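Local structure of putative DNA binding protein (Bacteroides thetaiotaomicron VPI-5482, 3HTN) at residues G50-L55 with M76-L81; L96-G101 with G110-A115; I41-I46 with E126-R131. The protein binds metal ions and, as a member of the PCC (DUF296) domain family, is thought to be a DNA-binding protein, though its cellular role is not established. All coordinates share one frame; numbering follows the deposited sequence. Where two conformers were deposited one is given.

From the N terminus the chain first passes I41-I46, which waits some eighty residues for its partner. It runs on along strand 44-52, turns a corner at G53, and closes interaction 1 when M76-L81 returns beside G50-I52. Interaction 2 follows in series: strand 91-101 turns back into strand 107-117, the second arm of a beta hairpin, and L96-G101 meets G110-A115. Strand 120-127 then comes home to strand 44-52 and closes interaction 3, whose span therefore encloses both of the others; none cross. All three belong to one antiparallel sheet. Interactions 1 and 2 join through backbone bonds such as E77 O to G101 N, and I46 packs on L81 and L96, linking interaction 3 to both.

Interaction 1: residues G50-L55 with M76-L81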
ATOM      1  N   GLY A  50      -4.908   4.707   9.729  1.00 14.98           N
ATOM      2  CA  GLY A  50      -5.300   5.472  10.881  1.00 17.29           C
ATOM      3  C   GLY A  50      -6.270   6.559  10.446  1.00 15.98           C
ATOM      4  O   GLY A  50      -6.799   6.510   9.337  1.00 17.95           O
ATOM      5  N   ALA A  51      -6.523   7.495  11.346  1.00 15.32           N
ATOM      6  CA  ALA A  51      -7.418   8.619  11.103  1.00 15.47           C
ATOM      7  C   ALA A  51      -6.767   9.886  11.612  1.00 15.22           C
ATOM      8  O   ALA A  51      -5.969   9.873  12.573  1.00 15.75           O
ATOM      9  CB  ALA A  51      -8.774   8.389  11.757  1.00 17.92           C
ATOM     10  N   ILE A  52      -7.072  10.977  10.910  1.00 14.90           N
ATOM     11  CA  ILE A  52      -6.421  12.263  11.107  1.00 14.26           C
ATOM     12  C   ILE A  52      -7.422  13.408  11.026  1.00 14.65           C
ATOM     13  O   ILE A  52      -8.503  13.279  10.471  1.00 15.88           O
ATOM     14  CB  ILE A  52      -5.300  12.510  10.079  1.00 14.70           C
ATOM     15  CG1 ILE A  52      -5.844  12.508   8.653  1.00 15.15           C
ATOM     16  CG2 ILE A  52      -4.194  11.464  10.221  1.00 15.49           C
ATOM     17  CD1 ILE A  52      -4.830  12.827   7.593  1.00 14.67           C
ATOM     18  N   GLY A  53      -7.038  14.522  11.634  1.00 13.72           N
ATOM     19  CA  GLY A  53      -7.805  15.770  11.612  1.00 15.55           C
ATOM     20  C   GLY A  53      -7.176  16.923  10.869  1.00 14.70           C
ATOM     21  O   GLY A  53      -7.796  17.999  10.737  1.00 16.70           O
ATOM     22  N   GLU A  54      -5.965  16.702  10.354  0.70 16.88           N
ATOM     23  CA  GLU A  54      -5.252  17.705   9.575  0.70 17.31           C
ATOM     24  C   GLU A  54      -4.222  16.973   8.726  0.70 15.81           C
ATOM     25  O   GLU A  54      -3.627  16.001   9.178  0.70 15.99           O
ATOM     26  CB  GLU A  54      -4.601  18.750  10.484  0.70 17.65           C
ATOM     27  CG  GLU A  54      -4.089  19.970   9.738  0.70 17.19           C
ATOM     28  CD  GLU A  54      -3.916  21.179  10.635  0.70 19.58           C
ATOM     29  OE1 GLU A  54      -4.836  21.470  11.446  0.70 26.63           O
ATOM     30  OE2 GLU A  54      -2.864  21.850  10.516  0.70 27.20           O
ATOM     31  N   LEU A  55      -4.037  17.431   7.491  1.00 13.74           N
ATOM     32  CA  LEU A  55      -3.114  16.826   6.542  1.00 13.89           C
ATOM     33  C   LEU A  55      -2.442  17.883   5.724  1.00 15.62           C
ATOM     34  O   LEU A  55      -3.121  18.790   5.260  1.00 15.67           O
ATOM     35  CB  LEU A  55      -3.906  15.967   5.558  1.00 15.07           C
ATOM     36  CG  LEU A  55      -3.145  15.279   4.427  1.00 14.74           C
ATOM     37  CD1 LEU A  55      -2.142  14.239   4.956  1.00 15.65           C
ATOM     38  CD2 LEU A  55      -4.103  14.663   3.428  1.00 15.59           C
HETATM   39  N   MSE A  76     -10.301  12.868   8.304  1.00 15.03           N
HETATM   40  CA  MSE A  76      -9.986  12.005   7.182  1.00 14.77           C
HETATM   41  C   MSE A  76      -9.519  10.655   7.681  1.00 15.59           C
HETATM   42  O   MSE A  76      -8.889  10.566   8.735  1.00 16.38           O
HETATM   43  CB  MSE A  76      -8.847  12.612   6.313  1.00 16.08           C
HETATM   44  CG  MSE A  76      -9.253  13.888   5.612  1.00 14.22           C
HETATM   45 SE   MSE A  76      -7.788  14.946   4.961  0.75 13.94          SE
HETATM   46  CE  MSE A  76      -7.306  15.768   6.718  1.00 18.92           C
ATOM     47  N   GLU A  77      -9.766   9.621   6.885  1.00 15.47           N
ATOM     48  CA  GLU A  77      -9.222   8.291   7.128  1.00 16.67           C
ATOM     49  C   GLU A  77      -7.990   8.095   6.276  1.00 16.78           C
ATOM     50  O   GLU A  77      -8.029   8.422   5.082  1.00 17.61           O
ATOM     51  CB  GLU A  77     -10.244   7.239   6.740  1.00 17.85           C
ATOM     52  CG  GLU A  77     -11.432   7.143   7.734  1.00 22.75           C
ATOM     53  CD  GLU A  77     -11.071   6.655   9.148  1.00 30.83           C
ATOM     54  OE1 GLU A  77      -9.920   6.208   9.411  1.00 26.99           O
ATOM     55  OE2 GLU A  77     -11.957   6.741  10.040  1.00 28.71           O
ATOM     56  N   ILE A  78      -6.894   7.615   6.843  1.00 15.27           N
ATOM     57  CA  ILE A  78      -5.743   7.247   6.060  1.00 15.55           C
ATOM     58  C   ILE A  78      -6.001   5.860   5.488  1.00 14.99           C
ATOM     59  O   ILE A  78      -5.973   4.850   6.235  1.00 14.63           O
ATOM     60  CB  ILE A  78      -4.459   7.188   6.903  1.00 15.60           C
ATOM     61  CG1 ILE A  78      -4.170   8.522   7.608  1.00 15.08           C
ATOM     62  CG2 ILE A  78      -3.277   6.764   6.001  1.00 16.48           C
ATOM     63  CD1 ILE A  78      -2.992   8.492   8.571  1.00 16.82           C
ATOM     64  N   SER A  79      -6.276   5.750   4.192  1.00 16.10           N
ATOM     65  CA  SER A  79      -6.503   4.422   3.610  1.00 14.58           C
ATOM     66  C   SER A  79      -5.186   3.712   3.371  1.00 14.22           C
ATOM     67  O   SER A  79      -5.132   2.479   3.459  1.00 15.48           O
ATOM     68  CB  SER A  79      -7.331   4.482   2.346  1.00 15.98           C
ATOM     69  OG  SER A  79      -6.670   5.207   1.320  1.00 14.80           O
ATOM     70  N   ASN A  80      -4.108   4.466   3.185  1.00 14.56           N
ATOM     71  CA  ASN A  80      -2.796   3.891   3.044  1.00 13.88           C
ATOM     72  C   ASN A  80      -1.762   4.965   3.232  1.00 14.67           C
ATOM     73  O   ASN A  80      -1.874   6.025   2.644  1.00 16.39           O
ATOM     74  CB  ASN A  80      -2.609   3.264   1.659  1.00 16.33           C
ATOM     75  CG  ASN A  80      -1.249   2.764   1.450  1.00 20.04           C
ATOM     76  OD1 ASN A  80      -0.361   3.523   1.109  1.00 20.97           O
ATOM     77  ND2 ASN A  80      -1.026   1.489   1.742  1.00 23.19           N
ATOM     78  N   LEU A  81      -0.791   4.702   4.079  1.00 15.92           N
ATOM     79  CA  LEU A  81       0.410   5.516   4.170  1.00 15.31           C
ATOM     80  C   LEU A  81       1.509   4.546   3.764  1.00 17.25           C
ATOM     81  O   LEU A  81       1.586   3.428   4.309  1.00 18.47           O
ATOM     82  CB  LEU A  81       0.625   6.059   5.573  1.00 17.20           C
ATOM     83  CG  LEU A  81       1.899   6.902   5.829  1.00 19.00           C
ATOM     84  CD1 LEU A  81       1.638   7.879   6.946  1.00 19.54           C
ATOM     85  CD2 LEU A  81       3.105   6.008   6.103  1.00 21.62           C
TER
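M76, a selenomethionine, bends at its last torsion (chi3 -79°) and lays its terminal methyl against L55, just past the corner: CE is 3.6 Å from L55 CB, and the two side chains cross at about a right angle. On the same face, M76 CB rests 3.8 Å from I52 CG1. The other branch of I52 is used as well, CG2 meeting I78 CD1 at 3.6 Å. This is the dense side of the contact, where I98 and V100 of strand 91-101 and I28 of helix 28-39 add apolar cover. Three backbone hydrogen bonds tie the segments, two exchanged between I52 and M76 and the third running from I78 N to G50 O at 2.7 Å. The strand directions differ by 147°, an antiparallel pairing of strands 44-52 and 76-88 inside the sheet of the PCC domain. Just past it a classic beta bulge at S79 and N80, both facing T99, breaks strand 76-88. Between these two segments the face with A51 and E77 has fewer contacts. E77, bent at chi2 (-66°), brings OE1 to 3.4 Å from A51 CB. OE1 also lies 3.1 Å from G50 O, two acceptors with no bond. The E77 side chain is about 4 Å from a bound iron ion and packs on H97 of the second subunit. At the corner, G53 and E54 are partly exposed, and E54 points away from the M76 strand.

Interaction 2: residues L96-G101 with G110-A115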
ATOM      1  N   LEU A  96       7.496   9.657   2.468  1.00 14.80           N
ATOM      2  CA  LEU A  96       6.191   9.095   2.745  1.00 16.46           C
ATOM      3  C   LEU A  96       5.166   9.697   1.824  1.00 15.42           C
ATOM      4  O   LEU A  96       5.110  10.909   1.660  1.00 14.37           O
ATOM      5  CB  LEU A  96       5.785   9.413   4.199  1.00 15.93           C
ATOM      6  CG  LEU A  96       6.771   9.028   5.305  1.00 17.90           C
ATOM      7  CD1 LEU A  96       6.230   9.443   6.679  1.00 18.45           C
ATOM      8  CD2 LEU A  96       7.092   7.527   5.238  1.00 21.68           C
ATOM      9  N   HIS A  97       4.368   8.843   1.201  1.00 15.55           N
ATOM     10  CA  HIS A  97       3.202   9.251   0.468  1.00 14.96           C
ATOM     11  C   HIS A  97       1.955   8.708   1.164  1.00 15.19           C
ATOM     12  O   HIS A  97       2.035   7.838   2.037  1.00 14.96           O
ATOM     13  CB  HIS A  97       3.277   8.757  -0.977  1.00 15.65           C
ATOM     14  CG  HIS A  97       4.267   9.483  -1.833  1.00 15.17           C
ATOM     15  ND1 HIS A  97       4.230   9.424  -3.208  1.00 16.35           N
ATOM     16  CD2 HIS A  97       5.286  10.318  -1.518  1.00 14.94           C
ATOM     17  CE1 HIS A  97       5.212  10.174  -3.694  1.00 15.72           C
ATOM     18  NE2 HIS A  97       5.822  10.777  -2.691  1.00 15.06           N
ATOM     19  N   ILE A  98       0.794   9.221   0.801  1.00 14.46           N
ATOM     20  CA  ILE A  98      -0.401   8.880   1.521  1.00 13.96           C
ATOM     21  C   ILE A  98      -1.605   8.999   0.622  1.00 14.46           C
ATOM     22  O   ILE A  98      -1.610   9.791  -0.325  1.00 14.75           O
ATOM     23  CB  ILE A  98      -0.536   9.812   2.761  1.00 14.10           C
ATOM     24  CG1 ILE A  98      -1.494   9.293   3.837  1.00 12.54           C
ATOM     25  CG2 ILE A  98      -0.904  11.288   2.353  1.00 16.39           C
ATOM     26  CD1 ILE A  98      -1.488  10.117   5.114  1.00 14.17           C
ATOM     27  N   THR A  99      -2.636   8.219   0.973  1.00 14.27           N
ATOM     28  CA  THR A  99      -3.933   8.236   0.385  1.00 13.95           C
ATOM     29  C   THR A  99      -4.901   8.348   1.532  1.00 14.50           C
ATOM     30  O   THR A  99      -4.801   7.576   2.518  1.00 14.47           O
ATOM     31  CB  THR A  99      -4.241   6.983  -0.426  1.00 13.11           C
ATOM     32  OG1 THR A  99      -3.131   6.695  -1.292  1.00 15.37           O
ATOM     33  CG2 THR A  99      -5.546   7.146  -1.197  1.00 16.13           C
ATOM     34  N   VAL A 100      -5.791   9.318   1.441  1.00 14.88           N
ATOM     35  CA  VAL A 100      -6.798   9.544   2.456  1.00 14.12           C
ATOM     36  C   VAL A 100      -8.208   9.587   1.867  1.00 13.47           C
ATOM     37  O   VAL A 100      -8.380   9.898   0.702  1.00 14.36           O
ATOM     38  CB  VAL A 100      -6.545  10.837   3.266  1.00 16.11           C
ATOM     39  CG1 VAL A 100      -5.147  10.791   3.915  1.00 15.96           C
ATOM     40  CG2 VAL A 100      -6.739  12.081   2.387  1.00 16.42           C
ATOM     41  N   GLY A 101      -9.194   9.229   2.695  1.00 14.25           N
ATOM     42  CA  GLY A 101     -10.613   9.383   2.408  1.00 14.38           C
ATOM     43  C   GLY A 101     -11.210  10.513   3.188  1.00 14.03           C
ATOM     44  O   GLY A 101     -10.956  10.668   4.388  1.00 15.02           O
ATOM     45  N   GLY A 110      -1.047  12.014  -2.311  1.00 14.32           N
ATOM     46  CA  GLY A 110       0.151  12.738  -2.614  1.00 14.28           C
ATOM     47  C   GLY A 110       1.299  12.517  -1.674  1.00 15.89           C
ATOM     48  O   GLY A 110       1.284  11.621  -0.861  1.00 16.02           O
ATOM     49  N   HIS A 111       2.297  13.389  -1.792  0.50 14.27           N
ATOM     50  CA  HIS A 111       3.490  13.368  -0.958  0.50 13.76           C
ATOM     51  C   HIS A 111       3.162  14.000   0.379  0.50 14.49           C
ATOM     52  O   HIS A 111       2.729  15.133   0.442  0.50 15.86           O
ATOM     53  CB  HIS A 111       4.604  14.115  -1.666  0.50 14.15           C
ATOM     54  CG  HIS A 111       5.790  14.455  -0.821  0.50 13.74           C
ATOM     55  ND1 HIS A 111       6.267  13.665   0.201  0.50 14.97           N
ATOM     56  CD2 HIS A 111       6.659  15.483  -0.936  0.50 12.69           C
ATOM     57  CE1 HIS A 111       7.364  14.220   0.697  0.50 13.12           C
ATOM     58  NE2 HIS A 111       7.607  15.331   0.034  0.50 16.38           N
ATOM     59  N   LEU A 112       3.341  13.223   1.444  1.00 14.36           N
ATOM     60  CA  LEU A 112       2.993  13.631   2.784  1.00 15.35           C
ATOM     61  C   LEU A 112       4.053  14.477   3.455  1.00 14.42           C
ATOM     62  O   LEU A 112       5.213  14.061   3.553  1.00 15.13           O
ATOM     63  CB  LEU A 112       2.782  12.380   3.646  1.00 15.41           C
ATOM     64  CG  LEU A 112       2.500  12.587   5.122  1.00 14.07           C
ATOM     65  CD1 LEU A 112       1.159  13.335   5.356  1.00 16.83           C
ATOM     66  CD2 LEU A 112       2.530  11.235   5.842  1.00 14.72           C
ATOM     67  N   LEU A 113       3.662  15.653   3.938  1.00 13.11           N
ATOM     68  CA  LEU A 113       4.528  16.477   4.800  1.00 14.15           C
ATOM     69  C   LEU A 113       4.214  16.340   6.275  1.00 15.37           C
ATOM     70  O   LEU A 113       5.120  16.299   7.102  1.00 16.30           O
ATOM     71  CB  LEU A 113       4.432  17.961   4.437  1.00 15.32           C
ATOM     72  CG  LEU A 113       4.911  18.352   3.033  1.00 17.83           C
ATOM     73  CD1 LEU A 113       4.918  19.874   2.934  1.00 16.51           C
ATOM     74  CD2 LEU A 113       6.312  17.762   2.722  1.00 16.39           C
ATOM     75  N   SER A 114       2.932  16.284   6.596  0.50 14.75           N
ATOM     76  CA  SER A 114       2.503  16.163   7.975  0.50 15.13           C
ATOM     77  C   SER A 114       1.057  15.750   8.057  0.50 15.66           C
ATOM     78  O   SER A 114       0.301  15.895   7.101  0.50 15.76           O
ATOM     79  CB  SER A 114       2.670  17.497   8.693  0.50 15.82           C
ATOM     80  OG  SER A 114       1.838  18.494   8.133  0.50 17.44           O
ATOM     81  N   ALA A 115       0.685  15.211   9.208  1.00 15.47           N
ATOM     82  CA  ALA A 115      -0.690  14.827   9.470  1.00 15.25           C
ATOM     83  C   ALA A 115      -0.864  14.703  10.970  1.00 15.89           C
ATOM     84  O   ALA A 115      -0.032  14.089  11.612  1.00 17.66           O
ATOM     85  CB  ALA A 115      -1.056  13.529   8.795  1.00 17.13           C
TER
HETATM   86  O   HOH W   1       7.496  12.490   3.145  1.00 17.66           O
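The carbonyl oxygen of L96 is gripped by two donors from the opposing strand. The firmer bond is from L112 N, at 2.9 Å. The second comes from the imidazole of H111, whose ND1 reaches L96 O at 3.3 Å; it is straight (168°) but weak, and the oxygen lies in the plane of the ring at its edge. With CG trans to its own backbone N (chi1 167°), H111 in this conformer brings ND1 up to L96 O. Water 1 bridges the same end, accepting from L96 N and donating to L112 O, the latter at 2.8 Å. Beside this, H97 offers a ring face to the backbone of H111: H111 CA sits 4.0 Å from the H97 ring centroid, a CH-pi contact. The two imidazoles meet obliquely. H97 NE2 binds nickel together with H95, while H97 ND1 is hydrogen-bonded to I78 O of the third subunit, so both ring nitrogens are engaged and the ring's rotation is fixed. H95, H97 and H111 also bind iron in a structure of this protein. Further along, I98 and G110 exchange a reciprocal pair of backbone bonds, I98 N to G110 O being 3.0 Å. G110 adopts backbone angles at which a CB would jam against the preceding carbonyl oxygen. On the other face, L112 packs against both L96 and I98, CD2 near L96 CB and CB 4.1 Å from I98 CG2. The strands form a beta hairpin; the axes of these two short segments differ by 106°. Strand 76-88 flanks 91-101, strand 54-60 flanks 107-117, and helix 28-39 covers L96 and L112 through L32 and V29.

Interaction 3: residues I41-I46 with E126-R131; sequences ILSGSI and EDYSER. With SO4 (sulfate ion), chain G.
Y128 lies flat over G44, whose CA stands 3.4 Å from the ring centroid and 13° off the ring normal, a CH-pi contact. With CG opposite the carbonyl carbon (chi1 -61°), the ring is carried over that glycine, and the side chain can be followed outward. Its CB is 3.3 Å from S43 OG, and that oxygen also lies at the ring edge, near its plane. CD2 comes within 3.3 Å of G44 N. At the tip, OH is 3.6 Å from S45 CB and bonds to two waters, one reaching G44 O and the other S45 OG and E126 OE1. Replacing Y128 by an alanine is likely to strip G44 CA of its aromatic cover and leave the two waters without the hydroxyl that joins them. A CB on G44 would run into E126 O, so the close strand pairing here depends on a glycine.

Strands 44-52 and 120-127 pair antiparallel here, with S45 and E126 exchanging backbone bonds, before the chain leaves the sheet through an Asx turn. In that turn D127 OD1 accepts from S129 N at 2.9 Å, met from above the carboxylate plane. Y128 N bonds to S43 O at 3.0 Å, and S43 OG donates to E130 O at 2.6 Å, so S43 binds the outgoing chain at two points. E126 OE2 forms a salt bridge with K17 of the third subunit. Beyond, the extended R131 side chain sets its guanidinium edge against a sulfate, probably from the crystallisation liquor: NH1 and NH2 both donate to sulfate O3, NH2 at 3.0 Å. S87, E90 and S133 also bind that ion.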
ATOM      1  N   ILE A  41      17.261   3.285  13.054  1.00 17.31           N
ATOM      2  CA  ILE A  41      16.922   2.608  11.809  1.00 17.56           C
ATOM      3  C   ILE A  41      17.576   3.369  10.662  1.00 18.93           C
ATOM      4  O   ILE A  41      17.326   4.548  10.466  1.00 19.72           O
ATOM      5  CB  ILE A  41      15.425   2.511  11.600  1.00 16.60           C
ATOM      6  CG1 ILE A  41      14.805   1.682  12.725  1.00 17.95           C
ATOM      7  CG2 ILE A  41      15.152   1.860  10.271  1.00 18.12           C
ATOM      8  CD1 ILE A  41      13.300   1.575  12.681  1.00 18.96           C
ATOM      9  N   LEU A  42      18.434   2.675   9.932  1.00 19.66           N
ATOM     10  CA  LEU A  42      19.205   3.286   8.853  1.00 18.22           C
ATOM     11  C   LEU A  42      18.445   3.307   7.537  1.00 16.61           C
ATOM     12  O   LEU A  42      18.606   4.232   6.739  1.00 16.88           O
ATOM     13  CB  LEU A  42      20.515   2.510   8.687  1.00 18.76           C
ATOM     14  CG  LEU A  42      21.405   2.391   9.925  1.00 18.90           C
ATOM     15  CD1 LEU A  42      22.594   1.516   9.611  1.00 19.50           C
ATOM     16  CD2 LEU A  42      21.824   3.784  10.362  1.00 20.90           C
ATOM     17  N   SER A  43      17.674   2.247   7.301  1.00 16.89           N
ATOM     18  CA  SER A  43      16.816   2.138   6.139  1.00 18.11           C
ATOM     19  C   SER A  43      15.721   1.143   6.453  1.00 18.45           C
ATOM     20  O   SER A  43      15.825   0.359   7.414  1.00 16.56           O
ATOM     21  CB  SER A  43      17.587   1.728   4.880  1.00 16.20           C
ATOM     22  OG  SER A  43      18.021   0.386   4.959  1.00 18.59           O
ATOM     23  N   GLY A  44      14.654   1.203   5.659  1.00 17.31           N
ATOM     24  CA  GLY A  44      13.496   0.385   5.942  1.00 16.63           C
ATOM     25  C   GLY A  44      12.270   0.881   5.237  1.00 16.01           C
ATOM     26  O   GLY A  44      12.345   1.709   4.347  1.00 15.19           O
ATOM     27  N   SER A  45      11.119   0.398   5.680  1.00 15.07           N
ATOM     28  CA  SER A  45       9.849   0.774   5.090  1.00 16.47           C
ATOM     29  C   SER A  45       8.856   1.087   6.169  1.00 18.00           C
ATOM     30  O   SER A  45       9.003   0.653   7.309  1.00 16.77           O
ATOM     31  CB  SER A  45       9.325  -0.361   4.234  1.00 19.18           C
ATOM     32  OG  SER A  45       9.003  -1.456   5.057  1.00 24.65           O
ATOM     33  N   ILE A  46       7.844   1.876   5.808  1.00 16.48           N
ATOM     34  CA  ILE A  46       6.775   2.233   6.723  1.00 15.34           C
ATOM     35  C   ILE A  46       5.481   2.104   5.949  1.00 17.15           C
ATOM     36  O   ILE A  46       5.399   2.560   4.818  1.00 16.94           O
ATOM     37  CB  ILE A  46       6.920   3.691   7.250  1.00 16.35           C
ATOM     38  CG1 ILE A  46       8.250   3.914   7.968  1.00 16.98           C
ATOM     39  CG2 ILE A  46       5.707   4.057   8.162  1.00 17.23           C
ATOM     40  CD1 ILE A  46       8.499   5.345   8.479  1.00 16.73           C
ATOM     41  N   GLU A 126       9.540  -1.583   9.100  1.00 16.70           N
ATOM     42  CA  GLU A 126      10.520  -2.635   8.895  1.00 18.22           C
ATOM     43  C   GLU A 126      11.899  -2.009   8.901  1.00 18.22           C
ATOM     44  O   GLU A 126      12.120  -1.000   8.248  1.00 16.81           O
ATOM     45  CB  GLU A 126      10.328  -3.364   7.582  1.00 18.93           C
ATOM     46  CG  GLU A 126      11.300  -4.536   7.433  1.00 26.03           C
ATOM     47  CD  GLU A 126      11.068  -5.376   6.198  1.00 30.38           C
ATOM     48  OE1 GLU A 126      10.044  -5.170   5.506  1.00 38.91           O
ATOM     49  OE2 GLU A 126      11.927  -6.241   5.917  1.00 37.54           O
ATOM     50  N   ASP A 127      12.808  -2.654   9.612  1.00 16.86           N
ATOM     51  CA  ASP A 127      14.198  -2.235   9.725  1.00 16.61           C
ATOM     52  C   ASP A 127      15.045  -3.149   8.836  1.00 16.96           C
ATOM     53  O   ASP A 127      15.085  -4.357   9.049  1.00 18.80           O
ATOM     54  CB  ASP A 127      14.619  -2.357  11.178  1.00 16.26           C
ATOM     55  CG  ASP A 127      16.033  -1.928  11.427  1.00 16.24           C
ATOM     56  OD1 ASP A 127      16.749  -1.455  10.530  1.00 17.83           O
ATOM     57  OD2 ASP A 127      16.455  -2.105  12.598  1.00 18.84           O
ATOM     58  N   TYR A 128      15.672  -2.569   7.811  1.00 16.23           N
ATOM     59  CA  TYR A 128      16.545  -3.323   6.923  1.00 16.42           C
ATOM     60  C   TYR A 128      17.933  -3.581   7.493  1.00 18.31           C
ATOM     61  O   TYR A 128      18.640  -4.403   6.945  1.00 19.75           O
ATOM     62  CB  TYR A 128      16.715  -2.627   5.581  1.00 17.80           C
ATOM     63  CG  TYR A 128      15.455  -2.421   4.772  1.00 15.75           C
ATOM     64  CD1 TYR A 128      14.349  -3.252   4.890  1.00 17.41           C
ATOM     65  CD2 TYR A 128      15.402  -1.420   3.807  1.00 20.58           C
ATOM     66  CE1 TYR A 128      13.214  -3.051   4.113  1.00 17.74           C
ATOM     67  CE2 TYR A 128      14.290  -1.224   3.037  1.00 19.36           C
ATOM     68  CZ  TYR A 128      13.205  -2.036   3.193  1.00 18.13           C
ATOM     69  OH  TYR A 128      12.103  -1.836   2.418  1.00 18.75           O
ATOM     70  N   SER A 129      18.327  -2.876   8.553  1.00 19.14           N
ATOM     71  CA  SER A 129      19.658  -3.037   9.143  1.00 18.13           C
ATOM     72  C   SER A 129      20.790  -2.797   8.146  1.00 19.42           C
ATOM     73  O   SER A 129      21.844  -3.432   8.237  1.00 20.41           O
ATOM     74  CB  SER A 129      19.806  -4.434   9.798  1.00 18.34           C
ATOM     75  OG  SER A 129      18.858  -4.613  10.815  1.00 24.25           O
ATOM     76  N   GLU A 130      20.580  -1.893   7.201  0.80 20.37           N
ATOM     77  CA  GLU A 130      21.580  -1.563   6.183  0.80 21.91           C
ATOM     78  C   GLU A 130      21.491  -0.080   5.870  0.80 21.83           C
ATOM     79  O   GLU A 130      20.422   0.507   5.933  0.80 21.19           O
ATOM     80  CB  GLU A 130      21.304  -2.297   4.879  0.80 24.92           C
ATOM     81  CG  GLU A 130      21.351  -3.796   4.918  0.80 31.65           C
ATOM     82  CD  GLU A 130      22.741  -4.364   4.904  0.80 39.86           C
ATOM     83  OE1 GLU A 130      23.719  -3.586   4.952  0.80 49.68           O
ATOM     84  OE2 GLU A 130      22.849  -5.608   4.835  0.80 44.50           O
ATOM     85  N   ARG A 131      22.614   0.511   5.480  1.00 19.35           N
ATOM     86  CA  ARG A 131      22.660   1.927   5.110  1.00 19.21           C
ATOM     87  C   ARG A 131      22.087   2.138   3.717  1.00 19.72           C
ATOM     88  O   ARG A 131      22.384   1.372   2.814  1.00 19.63           O
ATOM     89  CB  ARG A 131      24.106   2.433   5.128  1.00 18.33           C
ATOM     90  CG  ARG A 131      24.358   3.815   4.505  1.00 18.95           C
ATOM     91  CD  ARG A 131      25.818   4.186   4.626  1.00 19.28           C
ATOM     92  NE  ARG A 131      26.107   5.477   3.995  1.00 20.51           N
ATOM     93  CZ  ARG A 131      25.859   6.665   4.545  1.00 26.35           C
ATOM     94  NH1 ARG A 131      25.288   6.745   5.742  1.00 26.20           N
ATOM     95  NH2 ARG A 131      26.188   7.785   3.898  1.00 21.49           N
TER
HETATM   96  S   SO4 G 204      24.124  10.419   5.431  1.00 36.57           S
HETATM   97  O1  SO4 G 204      24.368  11.594   4.548  1.00 36.68           O
HETATM   98  O2  SO4 G 204      23.389  10.876   6.639  1.00 40.25           O
HETATM   99  O3  SO4 G 204      25.395   9.839   5.865  1.00 38.96           O
HETATM  100  O4  SO4 G 204      23.489   9.332   4.686  1.00 32.33           O
HETATM  101  O   HOH W   2      18.901  -0.074  10.618  1.00 27.45           O
HETATM  102  O   HOH W   3      12.150   0.731   1.331  1.00 18.61           O
HETATM  103  O   HOH W   4      10.001  -3.319   2.792  1.00 28.08           O